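Long-range contact in exopolygalacturonate lyase (Vibrio vulnificus, PDB 5A29), which probably cleaves pectate by beta-elimination, as a manganese-binding polysaccharide lyase of family 2: residues A[503-516]-A[559-570]. Numbering follows the deposited sequence.
Sequences RGYFLANPRYLNAS and AYDTNEIYKQTR
Ile565 O is gripped from opposite faces of its carbonyl plane: Asn514 ND2 reaches it at 2.9 Å, nearly straight and within the plane of its own amide, while Gln568 N closes the type I turn 565-568 from the other face. Setting CG beside the backbone N (chi1 -65°) brings the Asn514 amide across Ile565, against its CG2. A water accepts from Asn514 N and donates to both Ile565 O and Gln568 O; a second links Asn514 O to Tyr566 O.

Further along, Leu513 N donates to Gln568 O at 2.9 Å and Arg570 N to Arg511 O at 3.0 Å, bridging Tyr512 with Thr569. The Tyr512 ring receives Tyr566 O over the centre of one face and Asn509 CB on the other. Tyr566 in turn takes Ser516 CB over its ring, a CH-pi contact 4.2 Å from the centroid.

At the C-terminus the guanidinium groups of Arg503 and Arg570 stack flat, centres 3.8 Å apart and planes at 3°. Arg503 NH2 donates to Pro510 O at 2.7 Å, the acceptor lying in the guanidinium plane, and its NE bonds to Thr63 OG1, which fixes the Arg503 side of the stack and may ease the like charges.

The chain end is tied by a single antiparallel beta bridge to the residues just before strand 514-516, which pairs with strand 60-62 in a two-stranded sheet, away from the manganese site.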
# COMPACT_ATOMS: atom_id res chain seq x y z
N ARG A 503 -2.34 -22.90 -12.56
CA ARG A 503 -2.82 -23.92 -11.60
C ARG A 503 -4.02 -23.38 -10.81
O ARG A 503 -4.25 -23.75 -9.63
CB ARG A 503 -1.67 -24.38 -10.68
CG ARG A 503 -0.59 -25.17 -11.42
CD ARG A 503 0.49 -25.65 -10.42
NE ARG A 503 1.30 -24.53 -9.87
CZ ARG A 503 2.31 -23.95 -10.51
NH1 ARG A 503 2.65 -24.29 -11.74
NH2 ARG A 503 3.01 -22.98 -9.91
N GLY A 504 -4.85 -22.58 -11.48
CA GLY A 504 -6.14 -22.20 -10.86
C GLY A 504 -6.06 -20.92 -9.98
O GLY A 504 -7.07 -20.47 -9.46
N TYR A 505 -4.85 -20.34 -9.89
CA TYR A 505 -4.62 -19.12 -9.07
C TYR A 505 -3.81 -18.11 -9.84
O TYR A 505 -3.32 -18.39 -10.92
CB TYR A 505 -3.82 -19.50 -7.80
CG TYR A 505 -4.69 -20.28 -6.84
CD1 TYR A 505 -5.52 -19.61 -5.94
CD2 TYR A 505 -4.78 -21.71 -6.92
CE1 TYR A 505 -6.39 -20.31 -5.13
CE2 TYR A 505 -5.66 -22.40 -6.12
CZ TYR A 505 -6.42 -21.71 -5.20
OH TYR A 505 -7.32 -22.35 -4.41
N PHE A 506 -3.63 -16.91 -9.25
CA PHE A 506 -2.80 -15.91 -9.88
C PHE A 506 -1.43 -15.83 -9.18
O PHE A 506 -1.39 -15.66 -7.95
CB PHE A 506 -3.51 -14.54 -9.81
CG PHE A 506 -4.68 -14.45 -10.78
CD1 PHE A 506 -4.44 -14.23 -12.14
CD2 PHE A 506 -5.96 -14.68 -10.34
CE1 PHE A 506 -5.48 -14.13 -13.06
CE2 PHE A 506 -7.02 -14.66 -11.26
CZ PHE A 506 -6.78 -14.40 -12.61
N LEU A 507 -0.36 -16.01 -9.95
CA LEU A 507 0.99 -16.11 -9.40
C LEU A 507 1.87 -15.19 -10.19
O LEU A 507 1.70 -15.08 -11.42
CB LEU A 507 1.55 -17.54 -9.60
CG LEU A 507 0.85 -18.63 -8.77
CD1 LEU A 507 1.53 -19.95 -9.18
CD2 LEU A 507 1.10 -18.39 -7.27
N ALA A 508 2.81 -14.53 -9.48
CA ALA A 508 3.74 -13.58 -10.11
C ALA A 508 4.81 -14.34 -10.94
O ALA A 508 5.40 -13.78 -11.85
CB ALA A 508 4.41 -12.67 -9.04
N ASN A 509 5.02 -15.63 -10.65
CA ASN A 509 6.05 -16.41 -11.39
C ASN A 509 5.46 -17.82 -11.41
O ASN A 509 5.04 -18.31 -10.35
CB ASN A 509 7.36 -16.45 -10.55
CG ASN A 509 8.51 -17.23 -11.24
OD1 ASN A 509 8.29 -18.23 -11.92
ND2 ASN A 509 9.73 -16.76 -11.05
N PRO A 510 5.44 -18.51 -12.59
CA PRO A 510 4.78 -19.85 -12.59
C PRO A 510 5.53 -20.90 -11.78
O PRO A 510 4.99 -21.94 -11.43
CB PRO A 510 4.73 -20.24 -14.09
CG PRO A 510 5.61 -19.28 -14.81
CD PRO A 510 5.85 -18.06 -13.93
N ARG A 511 6.79 -20.62 -11.43
CA ARG A 511 7.53 -21.57 -10.53
C ARG A 511 7.13 -21.48 -9.11
O ARG A 511 7.51 -22.30 -8.32
CB ARG A 511 9.05 -21.30 -10.64
CG ARG A 511 9.54 -21.50 -12.03
CD ARG A 511 11.09 -21.36 -12.09
NE ARG A 511 11.32 -21.74 -13.43
CZ ARG A 511 11.52 -23.00 -13.80
NH1 ARG A 511 11.71 -23.94 -12.90
NH2 ARG A 511 11.57 -23.23 -15.09
N TYR A 512 6.42 -20.43 -8.69
CA TYR A 512 6.03 -20.38 -7.29
C TYR A 512 5.04 -21.43 -6.86
O TYR A 512 4.06 -21.71 -7.55
CB TYR A 512 5.39 -19.00 -6.90
CG TYR A 512 6.39 -17.86 -6.87
CD1 TYR A 512 7.74 -18.07 -6.46
CD2 TYR A 512 5.97 -16.54 -7.17
CE1 TYR A 512 8.64 -17.02 -6.43
CE2 TYR A 512 6.85 -15.45 -7.07
CZ TYR A 512 8.19 -15.71 -6.72
OH TYR A 512 9.06 -14.65 -6.66
N LEU A 513 5.25 -21.92 -5.65
CA LEU A 513 4.43 -22.97 -5.05
C LEU A 513 3.11 -22.46 -4.48
O LEU A 513 2.03 -23.08 -4.59
CB LEU A 513 5.27 -23.66 -3.94
CG LEU A 513 4.54 -24.74 -3.14
CD1 LEU A 513 4.06 -25.82 -4.12
CD2 LEU A 513 5.50 -25.39 -2.08
N ASN A 514 3.17 -21.31 -3.82
CA ASN A 514 2.01 -20.90 -2.98
C ASN A 514 1.36 -19.60 -3.47
O ASN A 514 2.10 -18.66 -3.78
CB ASN A 514 2.52 -20.62 -1.55
CG ASN A 514 3.05 -21.87 -0.87
OD1 ASN A 514 2.31 -22.88 -0.78
ND2 ASN A 514 4.34 -21.81 -0.37
N ALA A 515 0.03 -19.58 -3.57
CA ALA A 515 -0.65 -18.41 -4.15
C ALA A 515 -1.25 -17.61 -2.99
O ALA A 515 -1.77 -18.18 -2.05
CB ALA A 515 -1.80 -18.86 -5.08
N SER A 516 -1.19 -16.28 -3.06
CA SER A 516 -1.88 -15.42 -2.08
C SER A 516 -3.25 -15.05 -2.58
O SER A 516 -3.42 -14.65 -3.73
CB SER A 516 -1.06 -14.09 -1.82
OG SER A 516 -1.94 -13.18 -1.15
N ALA A 559 11.53 -13.00 10.04
CA ALA A 559 11.03 -13.57 8.78
C ALA A 559 9.70 -12.99 8.37
O ALA A 559 8.83 -12.76 9.20
CB ALA A 559 10.88 -15.09 8.93
N TYR A 560 9.49 -12.87 7.05
CA TYR A 560 8.16 -12.43 6.52
C TYR A 560 7.55 -13.61 5.70
O TYR A 560 8.28 -14.25 4.90
CB TYR A 560 8.37 -11.25 5.54
CG TYR A 560 8.90 -10.04 6.23
CD1 TYR A 560 10.27 -9.87 6.48
CD2 TYR A 560 8.02 -9.09 6.75
CE1 TYR A 560 10.74 -8.78 7.22
CE2 TYR A 560 8.48 -7.97 7.45
CZ TYR A 560 9.83 -7.83 7.68
OH TYR A 560 10.24 -6.71 8.39
N ASP A 561 6.25 -13.78 5.81
CA ASP A 561 5.53 -14.74 4.92
C ASP A 561 5.76 -14.49 3.41
O ASP A 561 5.90 -15.45 2.60
CB ASP A 561 4.04 -14.79 5.23
CG ASP A 561 3.31 -13.44 4.96
OD1 ASP A 561 3.99 -12.41 4.89
OD2 ASP A 561 2.06 -13.41 4.85
N THR A 562 5.93 -13.22 3.06
CA THR A 562 6.28 -12.79 1.72
C THR A 562 7.41 -13.60 1.14
O THR A 562 7.37 -13.97 -0.01
CB THR A 562 6.75 -11.30 1.80
OG1 THR A 562 5.78 -10.60 2.61
CG2 THR A 562 6.72 -10.65 0.43
N ASN A 563 8.43 -13.89 1.95
CA ASN A 563 9.53 -14.67 1.47
C ASN A 563 9.36 -16.14 1.86
O ASN A 563 9.43 -17.00 1.00
CB ASN A 563 10.82 -14.17 2.08
CG ASN A 563 12.01 -14.91 1.55
OD1 ASN A 563 12.32 -14.82 0.35
ND2 ASN A 563 12.67 -15.68 2.41
N GLU A 564 9.12 -16.40 3.15
CA GLU A 564 9.18 -17.79 3.69
C GLU A 564 8.07 -18.65 3.11
O GLU A 564 8.21 -19.89 3.08
CB GLU A 564 9.06 -17.81 5.23
CG GLU A 564 10.21 -17.03 5.91
CD GLU A 564 11.60 -17.36 5.34
OE1 GLU A 564 12.00 -18.54 5.37
OE2 GLU A 564 12.30 -16.46 4.84
N ILE A 565 6.95 -18.02 2.74
CA ILE A 565 5.85 -18.73 2.08
C ILE A 565 5.75 -18.42 0.57
O ILE A 565 5.91 -19.32 -0.27
CB ILE A 565 4.51 -18.51 2.77
CG1 ILE A 565 4.60 -19.04 4.22
CG2 ILE A 565 3.35 -19.09 1.95
CD1 ILE A 565 3.42 -18.73 5.11
N TYR A 566 5.55 -17.15 0.21
CA TYR A 566 5.09 -16.82 -1.12
C TYR A 566 6.18 -16.78 -2.17
O TYR A 566 5.85 -16.66 -3.38
CB TYR A 566 4.21 -15.52 -1.13
CG TYR A 566 2.98 -15.73 -0.28
CD1 TYR A 566 1.94 -16.56 -0.72
CD2 TYR A 566 2.90 -15.20 1.00
CE1 TYR A 566 0.82 -16.76 0.04
CE2 TYR A 566 1.79 -15.40 1.78
CZ TYR A 566 0.77 -16.21 1.29
OH TYR A 566 -0.33 -16.42 2.04
N LYS A 567 7.44 -16.92 -1.75
CA LYS A 567 8.54 -17.05 -2.73
C LYS A 567 9.13 -18.48 -2.82
O LYS A 567 10.04 -18.70 -3.60
CB LYS A 567 9.70 -16.06 -2.47
CG LYS A 567 9.32 -14.60 -2.71
CD LYS A 567 10.54 -13.75 -2.50
CE LYS A 567 10.21 -12.36 -2.93
NZ LYS A 567 11.44 -11.54 -2.79
N GLN A 568 8.56 -19.40 -2.10
CA GLN A 568 8.96 -20.83 -2.24
C GLN A 568 8.62 -21.35 -3.68
O GLN A 568 7.62 -20.92 -4.34
CB GLN A 568 8.21 -21.66 -1.18
CG GLN A 568 8.60 -21.29 0.25
CD GLN A 568 10.12 -21.22 0.42
OE1 GLN A 568 10.79 -22.24 0.28
NE2 GLN A 568 10.68 -20.00 0.65
N THR A 569 9.46 -22.24 -4.18
CA THR A 569 9.27 -22.71 -5.55
C THR A 569 8.79 -24.15 -5.46
O THR A 569 8.88 -24.78 -4.39
CB THR A 569 10.53 -22.59 -6.38
OG1 THR A 569 11.61 -23.15 -5.65
CG2 THR A 569 10.85 -21.10 -6.71
N ARG A 570 8.14 -24.61 -6.52
CA ARG A 570 7.44 -25.89 -6.47
C ARG A 570 8.47 -26.99 -6.86
O ARG A 570 9.45 -26.68 -7.56
CB ARG A 570 6.18 -25.93 -7.37
CG ARG A 570 6.25 -25.03 -8.57
CD ARG A 570 5.44 -25.51 -9.77
NE ARG A 570 4.39 -26.43 -9.40
CZ ARG A 570 3.92 -27.35 -10.23
NH1 ARG A 570 4.41 -27.42 -11.44
NH2 ARG A 570 2.92 -28.14 -9.86
O HOH W 1 5.46 -19.71 -3.41
O HOH W 2 3.56 -16.49 -4.67